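Local coordinates for ferredoxin-NADP reductase (PDB 5TR9), which binds FAD and probably passes electrons between NADP(H) and ferredoxin through the flavin, at residues 51-56 / 100-105; 112-117 / 142-147; 119-124 / 226-231. One frame throughout, in Å; residues are numbered along the deposited sequence. Where two conformers were deposited one is given.

Interaction 1. Residues 51-56 / 100-105; sequences SRLGFY and DTILLD
Leu103 lies against Gly54 and the ring of Tyr56, and this is the tightly packed heart of the antiparallel pairing between 51-56 and 101-105. With no side chain on Gly54, CB and CG of Leu103 rest on its carbonyl, and both methyls continue over one face of the phenol; CD1 sits 4.0 Å from the centroid of the Tyr56 ring, a CH-pi contact. Tyr56 chi1 of -62° sets CG opposite the carbonyl carbon and swings the ring across Leu103 at about a right angle, where its OH bonds Glu19. Underneath, Gly54 and Leu103 form a hydrogen-bonded pair: Leu103 N to Gly54 O is 2.8 Å, and Gly54 N to Leu103 O is 2.9 Å but more bent (143°). On the other face Leu53 CD2 meets Leu104 CD1 at 3.7 Å, and Phe55 CZ meets Ile102 CD1 at 3.8 Å, with helix 88-95 packed on the Phe55 ring.

The ends are looser. Asp105 N still bonds Arg52 O at 3.0 Å, but waters link Arg52 N to Asp105 O and Tyr56 N to Thr101 O. In one of two conformers of exposed Arg52, NE lies 3.8 Å from Asp105 OD2, a long and doubtful salt bridge; OD1 bonds Asn107 N. Cohesion in this antiparallel sheet of the FAD-binding domain therefore comes from backbone bonds and apolar packing, with charge contributing probably little.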
loop_
_atom_site.group_PDB
_atom_site.type_symbol
_atom_site.label_atom_id
_atom_site.label_comp_id
_atom_site.label_asym_id
_atom_site.label_seq_id
_atom_site.Cartn_x
_atom_site.Cartn_y
_atom_site.Cartn_z
ATOM N N SER A 51 -4.463 -7.823 6.926
ATOM C CA SER A 51 -5.281 -8.944 7.356
ATOM C C SER A 51 -4.681 -10.240 6.842
ATOM O O SER A 51 -3.857 -10.249 5.928
ATOM C CB SER A 51 -6.702 -8.825 6.802
ATOM O OG SER A 51 -7.295 -7.574 7.102
ATOM N N ARG A 52 -5.111 -11.343 7.437
ATOM C CA ARG A 52 -4.881 -12.667 6.874
ATOM C C ARG A 52 -6.234 -13.224 6.460
ATOM O O ARG A 52 -7.147 -13.318 7.288
ATOM C CB ARG A 52 -4.177 -13.592 7.867
ATOM C CG ARG A 52 -2.662 -13.550 7.758
ATOM C CD ARG A 52 -1.982 -14.399 8.828
ATOM N NE ARG A 52 -2.642 -15.683 9.067
ATOM C CZ ARG A 52 -2.211 -16.857 8.607
ATOM N NH1 ARG A 52 -1.115 -16.923 7.863
ATOM N NH2 ARG A 52 -2.878 -17.967 8.895
ATOM N N LEU A 53 -6.368 -13.552 5.179
ATOM C CA LEU A 53 -7.602 -14.060 4.603
ATOM C C LEU A 53 -7.389 -15.504 4.196
ATOM O O LEU A 53 -6.280 -15.896 3.821
ATOM C CB LEU A 53 -8.022 -13.256 3.372
ATOM C CG LEU A 53 -8.187 -11.747 3.559
ATOM C CD1 LEU A 53 -8.582 -11.078 2.228
ATOM C CD2 LEU A 53 -9.222 -11.466 4.645
ATOM N N GLY A 54 -8.458 -16.295 4.268
ATOM C CA GLY A 54 -8.312 -17.713 4.014
ATOM C C GLY A 54 -9.558 -18.311 3.402
ATOM O O GLY A 54 -10.631 -17.700 3.365
ATOM N N PHE A 55 -9.394 -19.531 2.913
ATOM C CA PHE A 55 -10.511 -20.334 2.442
ATOM C C PHE A 55 -10.390 -21.743 2.993
ATOM O O PHE A 55 -9.287 -22.266 3.171
ATOM C CB PHE A 55 -10.569 -20.436 0.907
ATOM C CG PHE A 55 -10.858 -19.144 0.210
ATOM C CD1 PHE A 55 -12.151 -18.641 0.158
ATOM C CD2 PHE A 55 -9.845 -18.453 -0.430
ATOM C CE1 PHE A 55 -12.420 -17.446 -0.504
ATOM C CE2 PHE A 55 -10.102 -17.266 -1.100
ATOM C CZ PHE A 55 -11.393 -16.764 -1.137
ATOM N N TYR A 56 -11.539 -22.361 3.246
ATOM C CA TYR A 56 -11.571 -23.804 3.404
ATOM C C TYR A 56 -11.235 -24.451 2.067
ATOM O O TYR A 56 -11.821 -24.102 1.039
ATOM C CB TYR A 56 -12.952 -24.265 3.860
ATOM C CG TYR A 56 -13.428 -23.745 5.201
ATOM C CD1 TYR A 56 -12.691 -23.961 6.359
ATOM C CD2 TYR A 56 -14.647 -23.082 5.311
ATOM C CE1 TYR A 56 -13.149 -23.516 7.587
ATOM C CE2 TYR A 56 -15.105 -22.624 6.531
ATOM C CZ TYR A 56 -14.351 -22.843 7.663
ATOM O OH TYR A 56 -14.812 -22.410 8.888
ATOM N N ASP A 100 -20.063 -15.996 -1.282
ATOM C CA ASP A 100 -19.100 -17.029 -0.925
ATOM C C ASP A 100 -18.471 -16.734 0.435
ATOM O O ASP A 100 -18.316 -15.573 0.842
ATOM C CB ASP A 100 -17.993 -17.124 -1.977
ATOM C CG ASP A 100 -18.460 -17.731 -3.297
ATOM O OD1 ASP A 100 -19.592 -18.268 -3.371
ATOM O OD2 ASP A 100 -17.666 -17.677 -4.268
ATOM N N THR A 101 -18.093 -17.804 1.133
ATOM C CA THR A 101 -17.450 -17.693 2.436
ATOM C C THR A 101 -15.962 -17.420 2.270
ATOM O O THR A 101 -15.281 -18.087 1.484
ATOM C CB THR A 101 -17.647 -18.979 3.239
ATOM O OG1 THR A 101 -19.028 -19.123 3.593
ATOM C CG2 THR A 101 -16.803 -18.960 4.511
ATOM N N ILE A 102 -15.458 -16.449 3.029
ATOM C CA ILE A 102 -14.032 -16.189 3.139
ATOM C C ILE A 102 -13.723 -16.053 4.623
ATOM O O ILE A 102 -14.562 -15.596 5.407
ATOM C CB ILE A 102 -13.612 -14.935 2.329
ATOM C CG1 ILE A 102 -12.082 -14.780 2.291
ATOM C CG2 ILE A 102 -14.269 -13.656 2.888
ATOM C CD1 ILE A 102 -11.598 -13.802 1.214
ATOM N N LEU A 103 -12.535 -16.505 5.018
ATOM C CA LEU A 103 -12.142 -16.541 6.422
ATOM C C LEU A 103 -11.271 -15.333 6.737
ATOM O O LEU A 103 -10.387 -14.980 5.954
ATOM C CB LEU A 103 -11.379 -17.827 6.742
ATOM C CG LEU A 103 -12.026 -19.128 6.262
ATOM C CD1 LEU A 103 -11.198 -20.304 6.737
ATOM C CD2 LEU A 103 -13.447 -19.224 6.767
ATOM N N LEU A 104 -11.527 -14.705 7.890
ATOM C CA LEU A 104 -10.811 -13.505 8.321
ATOM C C LEU A 104 -10.144 -13.785 9.661
ATOM O O LEU A 104 -10.828 -13.953 10.673
ATOM C CB LEU A 104 -11.767 -12.316 8.427
ATOM C CG LEU A 104 -11.196 -11.004 8.974
ATOM C CD1 LEU A 104 -10.128 -10.441 8.048
ATOM C CD2 LEU A 104 -12.332 -10.017 9.177
ATOM N N ASP A 105 -8.812 -13.829 9.672
ATOM C CA ASP A 105 -8.086 -13.951 10.932
ATOM C C ASP A 105 -8.472 -12.793 11.845
ATOM O O ASP A 105 -8.630 -11.659 11.388
ATOM C CB ASP A 105 -6.577 -13.955 10.662
ATOM C CG ASP A 105 -5.756 -14.284 11.889
ATOM O OD1 ASP A 105 -5.753 -13.496 12.855
ATOM O OD2 ASP A 105 -5.111 -15.355 11.895
HETATM O O HOH W 1 -6.800 -10.395 9.871
HETATM O O HOH W 2 -14.099 -20.886 2.420
#

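Interaction 2. Residues 112-117 / 142-147; sequences LLPERF and PEIRQR
Glu115 and Ile144 mark the closest backbone approach, their CA atoms 7.9 Å apart, so side chains bridge the gap. Residues 114-116 form a short 3-10 turn, with Phe117 N bonded to Pro114 O; residues 142-147 are helical, and Arg147 N bonds Glu143 O.

Glu115 does most of the touching. Its chain runs extended beyond CG and crosses those of Glu143 and Arg147 at about right angles; OE2 faces Glu143 and OE1 faces Arg147. OE2 of Glu115 comes to 2.5 Å from OE1 of Glu143, the carboxylate planes 72° apart. At this distance one of the two acids probably holds a proton and donates it to the other; which one is not settled. Glu143 gets there with chi1 at 76°, which places CG between its backbone N and carbonyl carbon, and a further bend at chi2. The Arg147 contacts belong to one of its two conformers and are less certain for that. In it, OE1 of Glu115 hangs over one face of the guanidinium, 3.5 Å from NH1, far enough from the plane for the attraction to be one of charge, with no N-H directed at it. CB of Glu115 is 3.4 Å from Arg147 NH1, which also gives a hydrogen bond to a water, 3.0 Å away, that probably donates to Phe117 O.

Beneath the polar groups, Pro114 CG meets Ile144 CD1 at 3.7 Å. Both residues also rest on Ile138 of helix 133-139, and Pro114 touches Met230 of strand 227-233, so the loop leading into strand 122-128 is wedged between two helices and the parallel sheet.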
loop_
_atom_site.group_PDB
_atom_site.type_symbol
_atom_site.label_atom_id
_atom_site.label_comp_id
_atom_site.label_asym_id
_atom_site.label_seq_id
_atom_site.Cartn_x
_atom_site.Cartn_y
_atom_site.Cartn_z
ATOM N N LEU A 112 3.645 -0.588 9.428
ATOM C CA LEU A 112 3.555 0.610 8.588
ATOM C C LEU A 112 2.597 1.574 9.271
ATOM O O LEU A 112 1.433 1.724 8.894
ATOM C CB LEU A 112 3.062 0.281 7.187
ATOM C CG LEU A 112 4.008 -0.489 6.274
ATOM C CD1 LEU A 112 3.277 -0.716 4.948
ATOM C CD2 LEU A 112 5.330 0.267 6.061
ATOM N N LEU A 113 3.115 2.246 10.295
ATOM C CA LEU A 113 2.310 3.035 11.225
ATOM C C LEU A 113 2.828 4.467 11.209
ATOM O O LEU A 113 3.716 4.826 11.998
ATOM C CB LEU A 113 2.373 2.421 12.621
ATOM C CG LEU A 113 1.790 1.004 12.691
ATOM C CD1 LEU A 113 2.052 0.384 14.044
ATOM C CD2 LEU A 113 0.290 1.031 12.396
ATOM N N PRO A 114 2.283 5.324 10.337
ATOM C CA PRO A 114 2.911 6.638 10.105
ATOM C C PRO A 114 2.882 7.567 11.302
ATOM O O PRO A 114 3.736 8.459 11.380
ATOM C CB PRO A 114 2.100 7.221 8.937
ATOM C CG PRO A 114 0.826 6.446 8.924
ATOM C CD PRO A 114 1.129 5.084 9.455
ATOM N N GLU A 115 1.951 7.392 12.237
ATOM C CA GLU A 115 1.899 8.305 13.379
ATOM C C GLU A 115 3.003 8.056 14.385
ATOM O O GLU A 115 3.120 8.820 15.353
ATOM C CB GLU A 115 0.526 8.218 14.034
ATOM C CG GLU A 115 -0.509 8.812 13.085
ATOM C CD GLU A 115 -1.941 8.603 13.493
ATOM O OE1 GLU A 115 -2.249 8.381 14.679
ATOM O OE2 GLU A 115 -2.783 8.670 12.574
ATOM N N ARG A 116 3.831 7.035 14.168
ATOM C CA ARG A 116 5.071 6.890 14.918
ATOM C C ARG A 116 6.146 7.875 14.468
ATOM O O ARG A 116 7.145 8.041 15.175
ATOM C CB ARG A 116 5.580 5.458 14.784
ATOM C CG ARG A 116 4.694 4.450 15.504
ATOM C CD ARG A 116 5.215 3.042 15.290
ATOM N NE ARG A 116 4.568 2.104 16.197
ATOM C CZ ARG A 116 4.924 0.830 16.322
ATOM N NH1 ARG A 116 5.922 0.343 15.591
ATOM N NH2 ARG A 116 4.284 0.043 17.176
ATOM N N PHE A 117 5.976 8.510 13.302
ATOM C CA PHE A 117 6.776 9.654 12.887
ATOM C C PHE A 117 6.189 10.928 13.504
ATOM O O PHE A 117 4.964 11.038 13.659
ATOM C CB PHE A 117 6.759 9.801 11.366
ATOM C CG PHE A 117 7.570 8.774 10.606
ATOM C CD1 PHE A 117 8.878 8.458 10.968
ATOM C CD2 PHE A 117 7.019 8.171 9.474
ATOM C CE1 PHE A 117 9.631 7.530 10.223
ATOM C CE2 PHE A 117 7.767 7.249 8.721
ATOM C CZ PHE A 117 9.059 6.932 9.098
ATOM N N PRO A 142 -8.263 11.002 8.324
ATOM C CA PRO A 142 -8.299 12.470 8.222
ATOM C C PRO A 142 -7.121 13.144 8.896
ATOM O O PRO A 142 -6.690 14.211 8.443
ATOM C CB PRO A 142 -9.627 12.841 8.899
ATOM C CG PRO A 142 -10.461 11.613 8.781
ATOM C CD PRO A 142 -9.513 10.466 8.905
ATOM N N GLU A 143 -6.574 12.551 9.956
ATOM C CA GLU A 143 -5.517 13.234 10.692
ATOM C C GLU A 143 -4.166 13.172 9.995
ATOM O O GLU A 143 -3.255 13.904 10.394
ATOM C CB GLU A 143 -5.387 12.667 12.110
ATOM C CG GLU A 143 -4.706 11.322 12.219
ATOM C CD GLU A 143 -5.642 10.139 12.010
ATOM O OE1 GLU A 143 -5.230 9.002 12.325
ATOM O OE2 GLU A 143 -6.775 10.322 11.530
ATOM N N ILE A 144 -4.007 12.341 8.966
ATOM C CA ILE A 144 -2.700 12.230 8.320
ATOM C C ILE A 144 -2.344 13.522 7.585
ATOM O O ILE A 144 -1.235 14.047 7.733
ATOM C CB ILE A 144 -2.662 11.004 7.390
ATOM C CG1 ILE A 144 -2.582 9.716 8.221
ATOM C CG2 ILE A 144 -1.465 11.077 6.429
ATOM C CD1 ILE A 144 -1.267 9.551 8.990
ATOM N N ARG A 145 -3.274 14.076 6.800
ATOM C CA ARG A 145 -2.967 15.352 6.158
ATOM C C ARG A 145 -2.944 16.512 7.146
ATOM O O ARG A 145 -2.352 17.552 6.844
ATOM C CB ARG A 145 -3.952 15.631 5.016
ATOM C CG ARG A 145 -3.706 14.728 3.805
ATOM C CD ARG A 145 -4.629 15.054 2.641
ATOM N NE ARG A 145 -4.338 16.356 2.047
ATOM C CZ ARG A 145 -5.021 16.874 1.034
ATOM N NH1 ARG A 145 -6.035 16.196 0.511
ATOM N NH2 ARG A 145 -4.692 18.059 0.542
ATOM N N GLN A 146 -3.570 16.367 8.319
ATOM C CA GLN A 146 -3.462 17.403 9.340
ATOM C C GLN A 146 -2.092 17.380 10.009
ATOM O O GLN A 146 -1.475 18.433 10.215
ATOM C CB GLN A 146 -4.566 17.224 10.383
ATOM C CG GLN A 146 -4.661 18.351 11.418
ATOM C CD GLN A 146 -3.803 18.107 12.658
ATOM O OE1 GLN A 146 -2.804 18.796 12.883
ATOM N NE2 GLN A 146 -4.195 17.131 13.470
ATOM N N ARG A 147 -1.599 16.188 10.345
ATOM C CA ARG A 147 -0.395 16.035 11.164
ATOM C C ARG A 147 0.876 16.336 10.378
ATOM O O ARG A 147 1.817 16.948 10.901
ATOM C CB ARG A 147 -0.321 14.609 11.717
ATOM C CG ARG A 147 -1.331 14.268 12.807
ATOM C CD ARG A 147 -0.991 12.908 13.411
ATOM N NE ARG A 147 -1.806 12.584 14.577
ATOM C CZ ARG A 147 -1.429 11.747 15.537
ATOM N NH1 ARG A 147 -0.236 11.155 15.482
ATOM N NH2 ARG A 147 -2.238 11.507 16.557
HETATM O O HOH W 3 2.360 11.788 14.138
#

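Interaction 3. Residues 119-124 / 226-231; sequences DGKDLV and STRFMI
Val124 meets both Thr227 and Phe229 on one face of a parallel strand pair. Its CG1 approaches CE1 of Phe229 at 3.7 Å, the two side chains lying side by side and pointing the same way, while CG2 reaches Thr227 CG2, also at 3.7 Å. That threonine methyl in turn sits over one face of the Phe229 ring, near its rim. On the other face, Leu123 CD1 packs against Met230 SD at 4.0 Å; Leu123 chi1 of -178° turns CG to the side opposite its backbone N, leaning the chain toward its neighbour. Lys121 lays its methylenes over one face of the Arg228 guanidinium, CE coming within 3.3 Å of NH2. Two positive charges thus lie near each other. Lys121 NZ bonds Glu225 O and Arg228 NH1 bonds Thr227 O at 2.8 Å, a partner within the guanidinium plane, though NH1 stands above the carbonyl plane; these bonds probably ease the closeness of the charges. The strands themselves are joined by four backbone bonds: Ser226 O accepts from Asp122 N, Asp122 O from Arg228 N, Arg228 O from Val124 N and Val124 O from Met230 N.

At the start of the pair a water donates to Asp122 OD2 at 2.6 Å and accepts from the hydroxyls of Ser226 and Thr227, tying three side chains together. Further out, Asp122 OD1 is held by Thr150, and both hydroxyls have partners in Thr223. Phe229 meets Tyr250 edge-to-face and touches helix 235-247.

Strand 122-128 has strand 150-157 on one flank and 227-233 on the other, central strands of the parallel alpha/beta sheet characteristic of the NAD(P)-binding domain in ferredoxin reductases.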
loop_
_atom_site.group_PDB
_atom_site.type_symbol
_atom_site.label_atom_id
_atom_site.label_comp_id
_atom_site.label_asym_id
_atom_site.label_seq_id
_atom_site.Cartn_x
_atom_site.Cartn_y
_atom_site.Cartn_z
ATOM N N ASP A 119 4.758 14.722 14.106
ATOM C CA ASP A 119 4.000 15.713 13.350
ATOM C C ASP A 119 4.923 16.747 12.709
ATOM O O ASP A 119 5.959 17.121 13.264
ATOM C CB ASP A 119 3.022 16.454 14.270
ATOM C CG ASP A 119 1.865 15.597 14.737
ATOM O OD1 ASP A 119 1.764 14.420 14.331
ATOM O OD2 ASP A 119 1.058 16.143 15.532
ATOM N N GLY A 120 4.500 17.263 11.552
ATOM C CA GLY A 120 5.163 18.399 10.948
ATOM C C GLY A 120 6.166 18.047 9.872
ATOM O O GLY A 120 6.669 18.957 9.195
ATOM N N LYS A 121 6.469 16.769 9.696
ATOM C CA LYS A 121 7.405 16.341 8.676
ATOM C C LYS A 121 6.682 16.171 7.342
ATOM O O LYS A 121 5.451 16.198 7.259
ATOM C CB LYS A 121 8.071 15.026 9.078
ATOM C CG LYS A 121 8.739 15.071 10.451
ATOM C CD LYS A 121 9.901 16.038 10.460
ATOM C CE LYS A 121 10.618 16.036 11.804
ATOM N NZ LYS A 121 11.658 17.109 11.856
ATOM N N ASP A 122 7.469 15.997 6.285
ATOM C CA ASP A 122 6.928 15.658 4.975
ATOM C C ASP A 122 6.910 14.145 4.832
ATOM O O ASP A 122 7.970 13.508 4.829
ATOM C CB ASP A 122 7.767 16.286 3.872
ATOM C CG ASP A 122 7.761 17.794 3.944
ATOM O OD1 ASP A 122 6.664 18.386 3.824
ATOM O OD2 ASP A 122 8.834 18.402 4.166
ATOM N N LEU A 123 5.717 13.573 4.712
ATOM C CA LEU A 123 5.564 12.123 4.626
ATOM C C LEU A 123 5.623 11.688 3.166
ATOM O O LEU A 123 4.837 12.168 2.342
ATOM C CB LEU A 123 4.240 11.693 5.258
ATOM C CG LEU A 123 3.954 10.198 5.291
ATOM C CD1 LEU A 123 4.976 9.526 6.231
ATOM C CD2 LEU A 123 2.508 9.953 5.732
ATOM N N VAL A 124 6.531 10.764 2.843
ATOM C CA VAL A 124 6.721 10.314 1.461
ATOM C C VAL A 124 6.541 8.799 1.421
ATOM O O VAL A 124 7.357 8.055 1.981
ATOM C CB VAL A 124 8.091 10.727 0.901
ATOM C CG1 VAL A 124 8.275 10.189 -0.543
ATOM C CG2 VAL A 124 8.253 12.264 0.934
ATOM N N SER A 226 13.790 16.641 7.580
ATOM C CA SER A 226 12.401 17.014 7.320
ATOM C C SER A 226 11.546 15.919 6.690
ATOM O O SER A 226 10.314 16.035 6.718
ATOM C CB SER A 226 12.351 18.244 6.403
ATOM O OG SER A 226 13.011 17.956 5.178
ATOM N N THR A 227 12.145 14.881 6.120
ATOM C CA THR A 227 11.404 13.893 5.343
ATOM C C THR A 227 11.292 12.585 6.112
ATOM O O THR A 227 12.248 12.153 6.768
ATOM C CB THR A 227 12.087 13.650 3.987
ATOM O OG1 THR A 227 12.337 14.913 3.366
ATOM C CG2 THR A 227 11.203 12.810 3.045
ATOM N N ARG A 228 10.123 11.943 6.014
ATOM C CA ARG A 228 9.928 10.620 6.599
ATOM C C ARG A 228 9.344 9.707 5.531
ATOM O O ARG A 228 8.328 10.047 4.918
ATOM C CB ARG A 228 9.022 10.693 7.838
ATOM C CG ARG A 228 9.577 11.606 8.948
ATOM C CD ARG A 228 10.872 11.038 9.545
ATOM N NE ARG A 228 11.400 11.835 10.663
ATOM C CZ ARG A 228 12.277 12.827 10.535
ATOM N NH1 ARG A 228 12.717 13.182 9.337
ATOM N NH2 ARG A 228 12.714 13.472 11.611
ATOM N N PHE A 229 9.999 8.573 5.296
ATOM C CA PHE A 229 9.671 7.664 4.200
ATOM C C PHE A 229 8.971 6.408 4.700
ATOM O O PHE A 229 9.345 5.843 5.732
ATOM C CB PHE A 229 10.934 7.212 3.450
ATOM C CG PHE A 229 11.584 8.279 2.616
ATOM C CD1 PHE A 229 11.131 8.542 1.332
ATOM C CD2 PHE A 229 12.676 8.994 3.105
ATOM C CE1 PHE A 229 11.746 9.516 0.537
ATOM C CE2 PHE A 229 13.290 9.978 2.319
ATOM C CZ PHE A 229 12.826 10.233 1.033
ATOM N N MET A 230 8.006 5.925 3.916
ATOM C CA MET A 230 7.452 4.590 4.095
ATOM C C MET A 230 7.563 3.868 2.762
ATOM O O MET A 230 7.340 4.472 1.711
ATOM C CB MET A 230 5.997 4.649 4.558
ATOM C CG MET A 230 5.792 5.551 5.776
ATOM S SD MET A 230 4.075 5.614 6.291
ATOM C CE MET A 230 3.895 3.982 7.032
ATOM N N ILE A 231 7.940 2.594 2.799
ATOM C CA ILE A 231 8.227 1.834 1.586
ATOM C C ILE A 231 7.436 0.539 1.626
ATOM O O ILE A 231 7.551 -0.225 2.588
ATOM C CB ILE A 231 9.720 1.495 1.451
ATOM C CG1 ILE A 231 10.607 2.692 1.798
ATOM C CG2 ILE A 231 10.007 0.970 0.031
ATOM C CD1 ILE A 231 12.098 2.310 1.882
HETATM O O HOH W 4 11.062 17.313 3.337
#

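How the interactions relate
Interactions 2 and 3 are close neighbours, their centres 9 Å apart, and their segments alternate along the chain. They touch directly: Arg147 O lies 2.8 Å from Gly120 N, a probable hydrogen bond, and Phe117 CZ packs 3.5 Å from Phe229 O. The loop and helix of interaction 2 therefore border the strand pair of interaction 3. Interaction 1 belongs to the antiparallel sheet of the flavin domain, its centre about 29 Å from that of interaction 2 and about 34 Å from that of interaction 3, and has no contact with either. The bound FAD is about 8 Å from the Arg52 side chain of interaction 1 and about 13 Å from that of Met230 in interaction 3.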